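Local coordinates for protein peptidyl-tRNA hydrolase (Sulfolobus solfataricus, PDB 1XTY) that hydrolyses the ester bond of peptidyl-tRNAs, probably those that drop off the ribosome during protein synthesis, releasing the N-acyl-amino acid and free tRNA, at residues 68-73 with 111-116; 79-84 with 98-103. All blocks are in the same frame, centred on the assembly; numbering follows the deposited sequence.

How the interactions relate
Interaction 2 belongs to the core: ten of its twelve touching residues are buried, and strands 81-85 and 97-106 are joined there by backbone hydrogen bonds. Interaction 1 is partly buried and relies on side chains, with apolar contacts at its base and, nearer the surface, a salt bridge whose hydrogen bond is weak; it pairs helices 64-76 and 107-114, which pack on one face of the sheet. Along the chain, 79-84 and 98-103 are nested inside the loop closed by 68-73 and 111-116. The two contacts, whose centres lie about 10 Å apart, also touch: Ile113 CD1 is 3.6 Å from Leu79 CD1, and Leu100 CD2 is 4.0 Å from Arg70 CB.

Interaction 1: 68-73 with 111-116; sequences ISRAKK and DSITGD
With chi1 at -65°, Arg70 sets its CG anti to its own carbonyl carbon; the chain runs extended from CG to NE past Ile113, and a turn at the last torsion then swings the guanidinium to Asp116. Asp116 answers with its CG placed between its backbone N and carbonyl carbon (chi1 60°), and the two groups come from opposite directions. OD2 lies at the guanidinium edge, the planes only 14° apart, and Arg70 NH2 to Asp116 OD2 is 3.3 Å. This salt bridge includes a weak, bent hydrogen bond. The stronger polar partner of Arg70 is the carbonyl of Glu66, one helical turn earlier, which receives NH1.

The aliphatic part of the arginine does the packing. Its CB meets Ile113 CG2 at 3.9 Å as the two side chains slide past each other in opposite directions, and Arg70 CD lies 4.0 Å from Thr114 CG2. Lys73, one turn on, also runs alongside Ile113, its CB 4.1 Å from Ile113 CG2; farther out, Lys73 CE reaches Ser112 O at 3.3 Å. Beneath, Ile113 and Thr114 rest on Ile102 of strand 97-106, which places the helix pair against the sheet.

Cutting Arg70 back to an alanine is likely to leave Asp116 without its charged mate across this contact, take the NH1 donor from Glu66 O and open a gap beside Ile113 and Thr114. The chemistry is thus layered: methyl and methylene groups join helix 64-76 to helix 107-114, while a nearly coplanar ion pair with a poorly angled hydrogen bond ties the first helix to the loop beyond the second.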
# COMPACT_ATOMS: atom_id res chain seq x y z
N ILE A 68 10.94 -16.60 -3.55
CA ILE A 68 11.49 -17.30 -2.40
C ILE A 68 12.99 -17.02 -2.31
O ILE A 68 13.54 -16.83 -1.23
CB ILE A 68 11.27 -18.83 -2.52
CG1 ILE A 68 9.77 -19.14 -2.63
CG2 ILE A 68 11.89 -19.55 -1.32
CD1 ILE A 68 8.95 -18.72 -1.43
N SER A 69 13.64 -17.02 -3.46
CA SER A 69 15.07 -16.76 -3.53
C SER A 69 15.40 -15.41 -2.90
O SER A 69 16.34 -15.30 -2.12
CB SER A 69 15.54 -16.79 -4.98
OG SER A 69 16.89 -16.37 -5.08
N ARG A 70 14.62 -14.40 -3.24
CA ARG A 70 14.87 -13.06 -2.72
C ARG A 70 14.44 -12.87 -1.27
O ARG A 70 15.02 -12.06 -0.56
CB ARG A 70 14.22 -12.03 -3.65
CG ARG A 70 14.89 -12.05 -5.02
CD ARG A 70 14.35 -11.03 -5.99
NE ARG A 70 15.10 -11.05 -7.24
CZ ARG A 70 15.19 -12.10 -8.04
NH1 ARG A 70 14.57 -13.23 -7.74
NH2 ARG A 70 15.91 -12.03 -9.15
N ALA A 71 13.44 -13.63 -0.83
CA ALA A 71 13.01 -13.54 0.56
C ALA A 71 14.13 -14.11 1.44
O ALA A 71 14.41 -13.61 2.52
CB ALA A 71 11.71 -14.32 0.77
N LYS A 72 14.77 -15.18 0.96
CA LYS A 72 15.85 -15.80 1.71
C LYS A 72 17.03 -14.83 1.82
O LYS A 72 17.68 -14.73 2.85
CB LYS A 72 16.27 -17.09 1.01
CG LYS A 72 17.25 -17.97 1.79
CD LYS A 72 18.68 -17.48 1.68
CE LYS A 72 19.65 -18.48 2.29
NZ LYS A 72 19.30 -18.80 3.70
N LYS A 73 17.27 -14.09 0.74
CA LYS A 73 18.35 -13.12 0.71
C LYS A 73 18.07 -12.04 1.75
O LYS A 73 18.93 -11.69 2.55
CB LYS A 73 18.44 -12.52 -0.69
CG LYS A 73 19.84 -12.08 -1.11
CD LYS A 73 20.03 -12.35 -2.59
CE LYS A 73 21.42 -11.94 -3.06
NZ LYS A 73 21.66 -12.37 -4.47
N ASP A 111 19.25 -3.15 -3.22
CA ASP A 111 19.64 -3.48 -4.59
C ASP A 111 20.49 -4.74 -4.64
O ASP A 111 20.53 -5.42 -5.67
CB ASP A 111 20.42 -2.33 -5.24
CG ASP A 111 19.52 -1.20 -5.69
OD1 ASP A 111 18.44 -1.49 -6.25
OD2 ASP A 111 19.90 -0.02 -5.51
N SER A 112 21.17 -5.07 -3.55
CA SER A 112 21.99 -6.27 -3.52
C SER A 112 21.06 -7.48 -3.52
O SER A 112 21.50 -8.63 -3.39
CB SER A 112 22.89 -6.29 -2.28
OG SER A 112 22.15 -6.41 -1.08
N ILE A 113 19.76 -7.21 -3.68
CA ILE A 113 18.72 -8.25 -3.71
C ILE A 113 17.84 -8.16 -4.94
O ILE A 113 17.55 -9.16 -5.58
CB ILE A 113 17.76 -8.14 -2.50
CG1 ILE A 113 18.54 -8.17 -1.19
CG2 ILE A 113 16.76 -9.28 -2.55
CD1 ILE A 113 17.65 -8.02 0.03
N THR A 114 17.39 -6.94 -5.27
CA THR A 114 16.49 -6.74 -6.40
C THR A 114 16.98 -5.78 -7.49
O THR A 114 16.19 -5.30 -8.29
CB THR A 114 15.13 -6.22 -5.91
OG1 THR A 114 15.30 -4.91 -5.35
CG2 THR A 114 14.55 -7.15 -4.85
N GLY A 115 18.28 -5.52 -7.52
CA GLY A 115 18.81 -4.60 -8.52
C GLY A 115 18.74 -5.08 -9.96
O GLY A 115 19.01 -4.31 -10.88
N ASP A 116 18.35 -6.34 -10.17
CA ASP A 116 18.28 -6.91 -11.51
C ASP A 116 16.86 -7.13 -12.03
O ASP A 116 16.67 -7.81 -13.04
CB ASP A 116 19.02 -8.25 -11.53
CG ASP A 116 18.42 -9.27 -10.56
OD1 ASP A 116 18.17 -8.89 -9.39
OD2 ASP A 116 18.20 -10.44 -10.95

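Interaction 2: 79-84 with 98-103; sequences LPFSII and TCLGIG
Ile84 and Cys99 form an antiparallel hydrogen-bonded pair, and the isoleucine meets the neighbouring strand through CB and both of its branches, but not through its tip. Its CB sits beside both Cys99 O and, at 3.9 Å, Cys99 SG. At that carbon the chain forks: CG1 passes the same sulfur at 4.0 Å, whereas CG2, anti to the backbone N, approaches Thr98 OG1 at 3.7 Å. The tip, CD1, leads away from strand 97-106; the side chain as a whole packs on Gln22, His25 and Ala26 of helix 16-35.

The backbone fixes this register. Ile84 N binds Cys99 O at 3.0 Å, nearly in line with the carbonyl bond, and Ile84 O accepts Thr98 N, with a long, weak approach from Thr98 OG1, whose stronger partner is Gln22. Ser82 and Gly101 exchange two bonds: Gly101 N approaches Ser82 O in the carbonyl plane, while Ser82 N sits 29° out of the carbonyl plane of Gly101. Ser82 OG lies over Gly101, 3.7 Å from its CA, where a CB would clash with it; the hydroxyl is hydrogen-bonded to Ala26 O. Just before strand 81-85 begins, Pro80 O already accepts Gly103 N at 2.9 Å.

Non-hydrogen-bonded pairs put Phe81, Ile83, Leu100 and Ile102 on the other face. The end of Leu100 comes nearer the neighbouring strand, its CD1 meeting Ser82 O, Ile83 CG1 at 3.9 Å and, obliquely, the Phe81 ring, while the leucine also packs on Ile67 and Ala71 of helix 64-76.

With strand directions 169° apart and helices covering both faces, this is a beta hairpin within the mixed sheet of the PTH2 alpha/beta fold: 81-85 is the outermost strand within the chain, and 97-106 pairs on its other side with strand 2-9.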
# COMPACT_ATOMS: atom_id res chain seq x y z
N LEU A 79 16.89 -8.02 6.93
CA LEU A 79 16.11 -6.89 6.45
C LEU A 79 14.64 -7.24 6.65
O LEU A 79 14.28 -8.42 6.67
CB LEU A 79 16.36 -6.65 4.96
CG LEU A 79 17.77 -6.28 4.50
CD1 LEU A 79 17.76 -6.02 2.99
CD2 LEU A 79 18.25 -5.04 5.24
N PRO A 80 13.78 -6.22 6.80
CA PRO A 80 12.35 -6.49 6.99
C PRO A 80 11.78 -7.02 5.68
O PRO A 80 12.15 -6.54 4.60
CB PRO A 80 11.77 -5.11 7.31
CG PRO A 80 12.95 -4.27 7.70
CD PRO A 80 14.05 -4.78 6.83
N PHE A 81 10.90 -8.02 5.75
CA PHE A 81 10.29 -8.55 4.54
C PHE A 81 8.90 -9.09 4.84
O PHE A 81 8.59 -9.43 5.98
CB PHE A 81 11.18 -9.64 3.92
CG PHE A 81 11.19 -10.94 4.68
CD1 PHE A 81 10.22 -11.91 4.45
CD2 PHE A 81 12.19 -11.20 5.62
CE1 PHE A 81 10.24 -13.13 5.15
CE2 PHE A 81 12.21 -12.41 6.32
CZ PHE A 81 11.24 -13.37 6.08
N SER A 82 8.05 -9.13 3.82
CA SER A 82 6.70 -9.64 3.99
C SER A 82 6.30 -10.47 2.79
O SER A 82 6.45 -10.03 1.65
CB SER A 82 5.71 -8.49 4.17
OG SER A 82 5.73 -7.61 3.05
N ILE A 83 5.80 -11.67 3.05
CA ILE A 83 5.35 -12.55 1.97
C ILE A 83 3.83 -12.51 2.02
O ILE A 83 3.21 -12.95 3.00
CB ILE A 83 5.84 -13.99 2.15
CG1 ILE A 83 7.38 -14.02 2.13
CG2 ILE A 83 5.30 -14.87 1.02
CD1 ILE A 83 7.97 -15.39 2.43
N ILE A 84 3.23 -11.96 0.97
CA ILE A 84 1.78 -11.82 0.91
C ILE A 84 1.08 -12.95 0.15
O ILE A 84 1.50 -13.31 -0.95
CB ILE A 84 1.41 -10.48 0.26
CG1 ILE A 84 2.04 -9.33 1.06
CG2 ILE A 84 -0.10 -10.33 0.18
CD1 ILE A 84 1.61 -9.29 2.53
N THR A 98 1.44 -13.83 -3.77
CA THR A 98 1.32 -12.84 -4.84
C THR A 98 2.48 -11.86 -4.95
O THR A 98 2.79 -11.38 -6.05
CB THR A 98 0.03 -12.01 -4.67
OG1 THR A 98 0.07 -11.32 -3.42
CG2 THR A 98 -1.21 -12.90 -4.72
N CYS A 99 3.11 -11.54 -3.82
CA CYS A 99 4.22 -10.60 -3.86
C CYS A 99 5.06 -10.63 -2.59
O CYS A 99 4.68 -11.23 -1.58
CB CYS A 99 3.71 -9.18 -4.11
SG CYS A 99 2.63 -8.51 -2.83
N LEU A 100 6.21 -9.96 -2.67
CA LEU A 100 7.17 -9.87 -1.58
C LEU A 100 7.57 -8.42 -1.33
O LEU A 100 7.97 -7.71 -2.25
CB LEU A 100 8.43 -10.68 -1.94
CG LEU A 100 9.65 -10.55 -1.03
CD1 LEU A 100 9.40 -11.30 0.28
CD2 LEU A 100 10.88 -11.11 -1.73
N GLY A 101 7.45 -7.98 -0.08
CA GLY A 101 7.86 -6.63 0.24
C GLY A 101 9.20 -6.70 0.96
O GLY A 101 9.44 -7.65 1.71
N ILE A 102 10.07 -5.72 0.72
CA ILE A 102 11.37 -5.68 1.37
C ILE A 102 11.69 -4.25 1.81
O ILE A 102 11.52 -3.30 1.04
CB ILE A 102 12.51 -6.15 0.43
CG1 ILE A 102 12.25 -7.59 -0.04
CG2 ILE A 102 13.84 -6.08 1.14
CD1 ILE A 102 13.23 -8.08 -1.10
N GLY A 103 12.13 -4.10 3.06
CA GLY A 103 12.47 -2.78 3.55
C GLY A 103 11.39 -2.14 4.41
O GLY A 103 10.53 -2.84 4.94